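Side-chain contacts in putative hydrolase (Bacteroides ovatus, PDB 4HBS), which is of unknown function but, as a five-bladed beta-propeller from the beta-fructosidase clan, probably acts as a hydrolase, perhaps on carbohydrate: residues Glu230-His235 and Val300-Asp305; His235-Thr240 and Lys326-Pro331; Glu261-Val264 and His270-Trp273. All blocks are in the same frame, centred on the assembly; numbering follows the deposited sequence.

Contact 1. Residues Glu230-His235 and Val300-Asp305; sequences EDEDGH and VFKKGD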
# COMPACT_ATOMS: atom_id res chain seq x y z
N GLU A 230 -7.31 -12.76 3.71
CA GLU A 230 -8.47 -13.39 4.34
C GLU A 230 -8.68 -14.73 3.62
O GLU A 230 -9.09 -14.72 2.46
CB GLU A 230 -9.70 -12.46 4.28
CG GLU A 230 -10.89 -12.93 5.09
CD GLU A 230 -11.80 -11.83 5.62
OE1 GLU A 230 -11.95 -10.79 4.93
OE2 GLU A 230 -12.35 -12.00 6.73
N ASP A 231 -8.32 -15.85 4.27
CA ASP A 231 -8.38 -17.20 3.67
C ASP A 231 -9.72 -17.91 3.90
O ASP A 231 -10.42 -17.62 4.87
CB ASP A 231 -7.25 -18.06 4.25
CG ASP A 231 -6.99 -19.34 3.47
OD1 ASP A 231 -6.33 -19.27 2.43
OD2 ASP A 231 -7.52 -20.39 3.87
N GLU A 232 -10.03 -18.89 3.04
CA GLU A 232 -11.22 -19.75 3.13
C GLU A 232 -11.33 -20.46 4.49
O GLU A 232 -12.44 -20.80 4.91
CB GLU A 232 -11.18 -20.86 2.05
CG GLU A 232 -11.42 -20.43 0.62
CD GLU A 232 -11.31 -21.59 -0.36
OE1 GLU A 232 -12.02 -22.60 -0.17
OE2 GLU A 232 -10.49 -21.50 -1.31
N ASP A 233 -10.17 -20.73 5.17
CA ASP A 233 -10.15 -21.45 6.45
C ASP A 233 -10.51 -20.59 7.71
O ASP A 233 -10.26 -21.04 8.83
CB ASP A 233 -8.79 -22.16 6.67
CG ASP A 233 -7.55 -21.29 6.83
OD1 ASP A 233 -7.70 -20.09 7.16
OD2 ASP A 233 -6.44 -21.81 6.61
N GLY A 234 -11.12 -19.41 7.52
CA GLY A 234 -11.56 -18.57 8.63
C GLY A 234 -10.51 -17.77 9.36
O GLY A 234 -10.83 -17.17 10.38
N HIS A 235 -9.25 -17.73 8.87
CA HIS A 235 -8.18 -16.94 9.49
C HIS A 235 -7.76 -15.83 8.56
O HIS A 235 -7.69 -16.04 7.34
CB HIS A 235 -6.93 -17.78 9.78
CG HIS A 235 -7.15 -18.99 10.63
ND1 HIS A 235 -7.55 -18.87 11.94
CD2 HIS A 235 -6.88 -20.28 10.37
CE1 HIS A 235 -7.59 -20.10 12.42
NE2 HIS A 235 -7.19 -20.99 11.50
N VAL A 300 0.16 -11.35 -0.43
CA VAL A 300 -0.27 -12.73 -0.70
C VAL A 300 -1.76 -12.75 -1.12
O VAL A 300 -2.57 -11.95 -0.63
CB VAL A 300 0.00 -13.64 0.52
CG1 VAL A 300 -0.61 -15.03 0.33
CG2 VAL A 300 1.51 -13.73 0.77
N PHE A 301 -2.07 -13.67 -2.05
CA PHE A 301 -3.41 -13.94 -2.57
C PHE A 301 -3.44 -15.37 -3.15
O PHE A 301 -2.39 -15.91 -3.46
CB PHE A 301 -3.83 -12.89 -3.61
CG PHE A 301 -3.09 -13.01 -4.91
CD1 PHE A 301 -1.81 -12.49 -5.06
CD2 PHE A 301 -3.65 -13.68 -5.99
CE1 PHE A 301 -1.11 -12.61 -6.27
CE2 PHE A 301 -2.96 -13.80 -7.20
CZ PHE A 301 -1.69 -13.27 -7.33
N LYS A 302 -4.65 -15.96 -3.28
CA LYS A 302 -4.84 -17.32 -3.78
C LYS A 302 -5.59 -17.29 -5.09
O LYS A 302 -6.57 -16.57 -5.21
CB LYS A 302 -5.63 -18.17 -2.76
CG LYS A 302 -5.81 -19.66 -3.16
CD LYS A 302 -6.69 -20.41 -2.17
CE LYS A 302 -6.69 -21.92 -2.36
NZ LYS A 302 -7.09 -22.67 -1.12
N LYS A 303 -5.14 -18.10 -6.05
CA LYS A 303 -5.81 -18.26 -7.34
C LYS A 303 -5.74 -19.75 -7.64
O LYS A 303 -4.64 -20.31 -7.75
CB LYS A 303 -5.15 -17.39 -8.43
CG LYS A 303 -5.98 -17.31 -9.73
CD LYS A 303 -5.27 -17.92 -10.95
CE LYS A 303 -6.24 -18.26 -12.06
NZ LYS A 303 -5.56 -18.74 -13.29
N GLY A 304 -6.89 -20.40 -7.65
CA GLY A 304 -6.97 -21.84 -7.82
C GLY A 304 -6.59 -22.51 -6.52
O GLY A 304 -7.07 -22.10 -5.46
N ASP A 305 -5.68 -23.50 -6.58
CA ASP A 305 -5.18 -24.20 -5.40
C ASP A 305 -3.73 -23.78 -5.12
O ASP A 305 -2.97 -24.57 -4.55
CB ASP A 305 -5.28 -25.73 -5.62
CG ASP A 305 -6.70 -26.21 -5.89
OD1 ASP A 305 -7.61 -25.86 -5.09
OD2 ASP A 305 -6.90 -26.94 -6.89
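Glu232 sits at the second position of a type I beta turn, Asp231 to Gly234, and from there faces Lys302, near the end of strand 298-303. The turn is closed by Gly234 N donating to Asp231 O and, one step further out, by Asp231 N donating to His235 O, so the loop carrying the acid is itself well tied. The carboxylate of Asp231 adds a further tie, an Asx turn: Asp233 N reaches Asp231 OD2 at 3.0 Å along a nearly straight N-H (163°), approaching the oxygen on its anti side and somewhat out of the carboxylate plane.

Between the two segments the contact rests on one long salt bridge, with Glu232 OE2 3.6 Å from Lys302 NZ. Lys302 has CG opposite the backbone N (chi1 -176°), and its extended chain carries NZ out to the 230-235 turn, where the Glu232 chain, also extended beyond CG, meets it at about a right angle. Glu232 OE2 also lies 4.0 Å from both CD and CE of Lys302, so the acid comes across the last part of the lysine chain. In the propeller this is a seam between neighbouring blades: the 230-235 loop is the hairpin connection between strands 227-230 and 236-242 of one blade, and strand 298-303 belongs to the next. A second polar link runs beside it through Tyr307, whose hydroxyl is hydrogen-bonded to both Lys302 NZ and Asp231 OD1. Trp229 NE1 also donates to Asp231 OD1. Asp231 OD1 lies 5.0 Å from Lys302 NZ, without direct contact, and its negative charge would probably help to stabilise the ammonium group.

Contact 2. Residues His235-Thr240 and Lys326-Pro331; sequences HIYLYT and KHPYGP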
# COMPACT_ATOMS: atom_id res chain seq x y z
N HIS A 235 -9.25 -17.73 8.87
CA HIS A 235 -8.18 -16.94 9.49
C HIS A 235 -7.76 -15.83 8.56
O HIS A 235 -7.69 -16.04 7.34
CB HIS A 235 -6.93 -17.78 9.78
CG HIS A 235 -7.15 -18.99 10.63
ND1 HIS A 235 -7.55 -18.87 11.94
CD2 HIS A 235 -6.88 -20.28 10.37
CE1 HIS A 235 -7.59 -20.10 12.42
NE2 HIS A 235 -7.19 -20.99 11.50
N ILE A 236 -7.42 -14.66 9.12
CA ILE A 236 -6.86 -13.56 8.36
C ILE A 236 -5.38 -13.69 8.53
O ILE A 236 -4.91 -13.61 9.65
CB ILE A 236 -7.37 -12.17 8.83
CG1 ILE A 236 -8.87 -12.06 8.74
CG2 ILE A 236 -6.72 -11.07 8.01
CD1 ILE A 236 -9.44 -11.02 9.70
N TYR A 237 -4.64 -13.93 7.46
CA TYR A 237 -3.19 -14.05 7.54
C TYR A 237 -2.61 -12.65 7.52
O TYR A 237 -3.09 -11.81 6.78
CB TYR A 237 -2.64 -14.95 6.44
CG TYR A 237 -2.97 -16.40 6.74
CD1 TYR A 237 -4.22 -16.92 6.45
CD2 TYR A 237 -2.10 -17.18 7.50
CE1 TYR A 237 -4.58 -18.21 6.85
CE2 TYR A 237 -2.44 -18.47 7.89
CZ TYR A 237 -3.69 -18.98 7.58
OH TYR A 237 -4.01 -20.26 7.93
N LEU A 238 -1.65 -12.39 8.44
CA LEU A 238 -1.00 -11.10 8.66
C LEU A 238 0.49 -11.26 8.40
O LEU A 238 1.12 -12.07 9.07
CB LEU A 238 -1.25 -10.67 10.12
CG LEU A 238 -2.65 -10.89 10.68
CD1 LEU A 238 -2.60 -11.06 12.17
CD2 LEU A 238 -3.56 -9.77 10.29
N TYR A 239 1.05 -10.54 7.42
CA TYR A 239 2.47 -10.67 7.07
C TYR A 239 3.28 -9.47 7.49
O TYR A 239 2.74 -8.38 7.72
CB TYR A 239 2.66 -10.87 5.55
CG TYR A 239 1.84 -11.99 4.99
CD1 TYR A 239 0.50 -11.81 4.67
CD2 TYR A 239 2.37 -13.27 4.86
CE1 TYR A 239 -0.29 -12.87 4.23
CE2 TYR A 239 1.60 -14.33 4.42
CZ TYR A 239 0.26 -14.13 4.10
OH TYR A 239 -0.54 -15.16 3.67
N THR A 240 4.60 -9.66 7.51
CA THR A 240 5.57 -8.60 7.80
C THR A 240 6.92 -9.04 7.32
O THR A 240 7.11 -10.22 7.00
CB THR A 240 5.61 -8.23 9.30
OG1 THR A 240 6.22 -6.93 9.45
CG2 THR A 240 6.32 -9.30 10.17
N LYS A 326 1.61 -23.83 -1.46
CA LYS A 326 0.37 -24.60 -1.33
C LYS A 326 -0.44 -24.10 -0.10
O LYS A 326 -1.56 -24.56 0.11
CB LYS A 326 0.67 -26.11 -1.24
N HIS A 327 0.13 -23.13 0.71
CA HIS A 327 -0.50 -22.56 1.92
C HIS A 327 -0.24 -21.06 2.04
O HIS A 327 0.80 -20.59 1.55
CB HIS A 327 0.07 -23.26 3.17
CG HIS A 327 -0.24 -24.70 3.21
ND1 HIS A 327 -1.41 -25.16 3.75
CD2 HIS A 327 0.46 -25.73 2.69
CE1 HIS A 327 -1.39 -26.47 3.56
NE2 HIS A 327 -0.28 -26.85 2.92
N PRO A 328 -1.08 -20.31 2.81
CA PRO A 328 -0.81 -18.86 3.00
C PRO A 328 0.40 -18.56 3.89
O PRO A 328 0.81 -17.41 3.97
CB PRO A 328 -2.11 -18.35 3.63
CG PRO A 328 -2.69 -19.50 4.30
CD PRO A 328 -2.30 -20.72 3.53
N TYR A 329 0.93 -19.58 4.57
CA TYR A 329 2.11 -19.53 5.44
C TYR A 329 3.25 -20.45 4.95
O TYR A 329 4.37 -20.38 5.47
CB TYR A 329 1.71 -20.01 6.86
CG TYR A 329 1.08 -21.39 6.89
CD1 TYR A 329 1.86 -22.54 6.86
CD2 TYR A 329 -0.30 -21.55 6.87
CE1 TYR A 329 1.28 -23.81 6.81
CE2 TYR A 329 -0.89 -22.81 6.85
CZ TYR A 329 -0.10 -23.94 6.81
OH TYR A 329 -0.66 -25.20 6.78
N GLY A 330 2.93 -21.36 4.03
CA GLY A 330 3.78 -22.46 3.62
C GLY A 330 5.05 -21.99 2.99
O GLY A 330 5.22 -20.78 2.75
N PRO A 331 5.95 -22.92 2.69
CA PRO A 331 7.19 -22.50 2.03
C PRO A 331 6.89 -21.82 0.70
O PRO A 331 6.37 -22.46 -0.22
CB PRO A 331 7.97 -23.82 1.86
CG PRO A 331 6.96 -24.88 1.94
CD PRO A 331 5.90 -24.38 2.88
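The Tyr237 ring carries Pro328 on one face: CG of the proline stands 3.5 Å from the ring centroid and 14° off the normal, a CH-pi contact almost over the centre. Tyr329 meets the same ring obliquely, its CD2 3.9 Å from Tyr237 CE2, which lies at the edge of the Tyr329 ring. One face of Tyr329 is packed against His327 CB in its own loop, and the ring also makes an edge-to-face contact with Tyr263. Tyr239 is used differently, for its edge, where the carbonyl oxygen of Pro328 lies in the plane of the ring.

There the phenol donates a hydrogen bond, Tyr239 OH to Pro328 O, at 2.6 Å; it meets the oxygen at a C=O angle of 128°, tilted from the carbonyl plane. Strand 236-242 of one propeller blade is thereby joined to the loop between strands 319-325 and 333-340 of the next, with Pro328 serving one tyrosine through its ring and the other through its backbone. With CG opposite the carbonyl carbon (chi1 -74°), the Tyr237 ring is carried toward the 326-331 loop, where Pro328 meets its face. The Tyr237 hydroxyl is bonded elsewhere, to Arg250 NH1 and Asp233 OD2.

Contact 3. Residues Glu261-Val264 and His270-Trp273; sequences EYYV and HFSW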
# COMPACT_ATOMS: atom_id res chain seq x y z
N GLU A 261 -1.92 -15.54 16.57
CA GLU A 261 -0.94 -16.60 16.77
C GLU A 261 0.08 -16.46 15.65
O GLU A 261 -0.27 -16.09 14.53
CB GLU A 261 -1.55 -18.00 16.87
CG GLU A 261 -2.53 -18.36 15.79
CD GLU A 261 -3.00 -19.80 15.86
OE1 GLU A 261 -2.77 -20.46 16.91
OE2 GLU A 261 -3.59 -20.28 14.86
N TYR A 262 1.35 -16.67 15.99
CA TYR A 262 2.49 -16.42 15.13
C TYR A 262 3.16 -17.70 14.68
O TYR A 262 3.42 -18.57 15.50
CB TYR A 262 3.50 -15.54 15.92
CG TYR A 262 2.85 -14.31 16.53
CD1 TYR A 262 2.23 -14.37 17.77
CD2 TYR A 262 2.79 -13.11 15.82
CE1 TYR A 262 1.55 -13.27 18.29
CE2 TYR A 262 2.14 -12.00 16.35
CZ TYR A 262 1.53 -12.08 17.59
OH TYR A 262 0.87 -11.00 18.14
N TYR A 263 3.44 -17.81 13.37
CA TYR A 263 4.14 -18.96 12.80
C TYR A 263 5.62 -18.69 13.03
O TYR A 263 6.18 -17.76 12.42
CB TYR A 263 3.78 -19.12 11.32
CG TYR A 263 4.04 -20.47 10.69
CD1 TYR A 263 3.48 -21.63 11.24
CD2 TYR A 263 4.64 -20.57 9.44
CE1 TYR A 263 3.61 -22.86 10.60
CE2 TYR A 263 4.80 -21.81 8.81
CZ TYR A 263 4.26 -22.95 9.38
OH TYR A 263 4.42 -24.17 8.77
N VAL A 264 6.21 -19.39 14.01
CA VAL A 264 7.60 -19.19 14.42
C VAL A 264 8.31 -20.54 14.40
O VAL A 264 7.71 -21.57 14.70
CB VAL A 264 7.69 -18.46 15.80
CG1 VAL A 264 6.88 -19.15 16.87
CG2 VAL A 264 9.13 -18.27 16.25
N HIS A 270 11.74 -26.40 12.86
CA HIS A 270 10.36 -26.87 12.97
C HIS A 270 9.42 -25.71 13.24
O HIS A 270 9.51 -25.08 14.30
CB HIS A 270 10.24 -27.91 14.11
CG HIS A 270 8.83 -28.30 14.44
ND1 HIS A 270 8.18 -27.79 15.56
CD2 HIS A 270 7.98 -29.12 13.78
CE1 HIS A 270 6.96 -28.33 15.54
NE2 HIS A 270 6.80 -29.13 14.49
N PHE A 271 8.49 -25.45 12.31
CA PHE A 271 7.51 -24.37 12.47
C PHE A 271 6.29 -24.84 13.25
O PHE A 271 5.85 -25.98 13.08
CB PHE A 271 7.04 -23.83 11.13
CG PHE A 271 8.01 -22.91 10.46
CD1 PHE A 271 9.15 -23.41 9.85
CD2 PHE A 271 7.77 -21.55 10.39
CE1 PHE A 271 10.03 -22.55 9.20
CE2 PHE A 271 8.65 -20.70 9.74
CZ PHE A 271 9.77 -21.21 9.13
N SER A 272 5.71 -23.92 14.04
CA SER A 272 4.50 -24.19 14.83
C SER A 272 3.82 -22.88 15.18
O SER A 272 4.48 -21.84 15.26
CB SER A 272 4.84 -24.97 16.09
OG SER A 272 5.81 -24.29 16.87
N TRP A 273 2.49 -22.91 15.36
CA TRP A 273 1.73 -21.71 15.72
C TRP A 273 1.79 -21.48 17.24
O TRP A 273 1.50 -22.40 18.00
CB TRP A 273 0.27 -21.85 15.25
CG TRP A 273 0.13 -21.83 13.76
CD1 TRP A 273 0.03 -22.90 12.92
CD2 TRP A 273 0.16 -20.66 12.93
NE1 TRP A 273 -0.05 -22.47 11.62
CE2 TRP A 273 0.05 -21.10 11.59
CE3 TRP A 273 0.27 -19.28 13.18
CZ2 TRP A 273 0.03 -20.21 10.51
CZ3 TRP A 273 0.20 -18.41 12.12
CH2 TRP A 273 0.12 -18.87 10.80
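Backbone hydrogen bonds pair Val264 with Ser272 in both directions across two antiparallel strands: Val264 N donates to Ser272 O and Ser272 N to Val264 O, each at 3.2 Å. The neighbouring pair, Tyr263 with Trp273, is non-hydrogen-bonded, and the pairing is supplemented by CA-H...O contacts from Trp273 CA to Tyr262 O and from Phe271 CA to Val264 O.

Aromatic contacts supply most of the side-chain packing. Tyr263 CB lies over the six-membered ring of Trp273, 3.7 Å from its centroid, in a CH-pi contact. With CG anti to the backbone N (chi1 -161°), the Tyr263 ring lies between its two aromatic neighbours: its CD1 comes within 3.5 Å of Trp273 CE2, its plane turned 33° from that of the indole's five-membered ring, and one of its faces receives Phe271, with CB 3.8 Å from the phenol centroid and CD2 3.4 Å from Tyr263 CE2, the ring planes again oblique.

Polar and charged contacts involve Glu261. Its OE2 lies 3.9 Å above the face of Trp273 opposite Tyr263, offset toward the rim, and the carboxylate plane is inclined 24° to the indole. Arg250 joins the two, forming a salt bridge to Glu261 OE2 and a cation-pi contact with Trp273.

The whole is a beta hairpin with a cross-strand aromatic cluster, forming the outer edge of a propeller blade in which strand 271-274 is outermost.

Overall arrangement
Contacts 1 and 2 lie on the border between two neighbouring blades, and contact 3 lies farther out within the first of them. Contacts 1 and 2 have centres 9 Å apart, share His235 and alternate along the chain: 230-235 and 235-240 come first, then 300-305 and 326-331. Both join the sheet that runs from strand 227-230 to strand 271-274 to the sheet of strands 298-303 to 333-340. Contact 3 is local to the first sheet, its hairpin falling in the chain between those pairs of segments. Its centre lies 18 Å from contact 1, without touching it, and 11 Å from contact 2, where Tyr263 and Trp273 bring the aromatic hairpin against the border by touching Tyr329 and Tyr237.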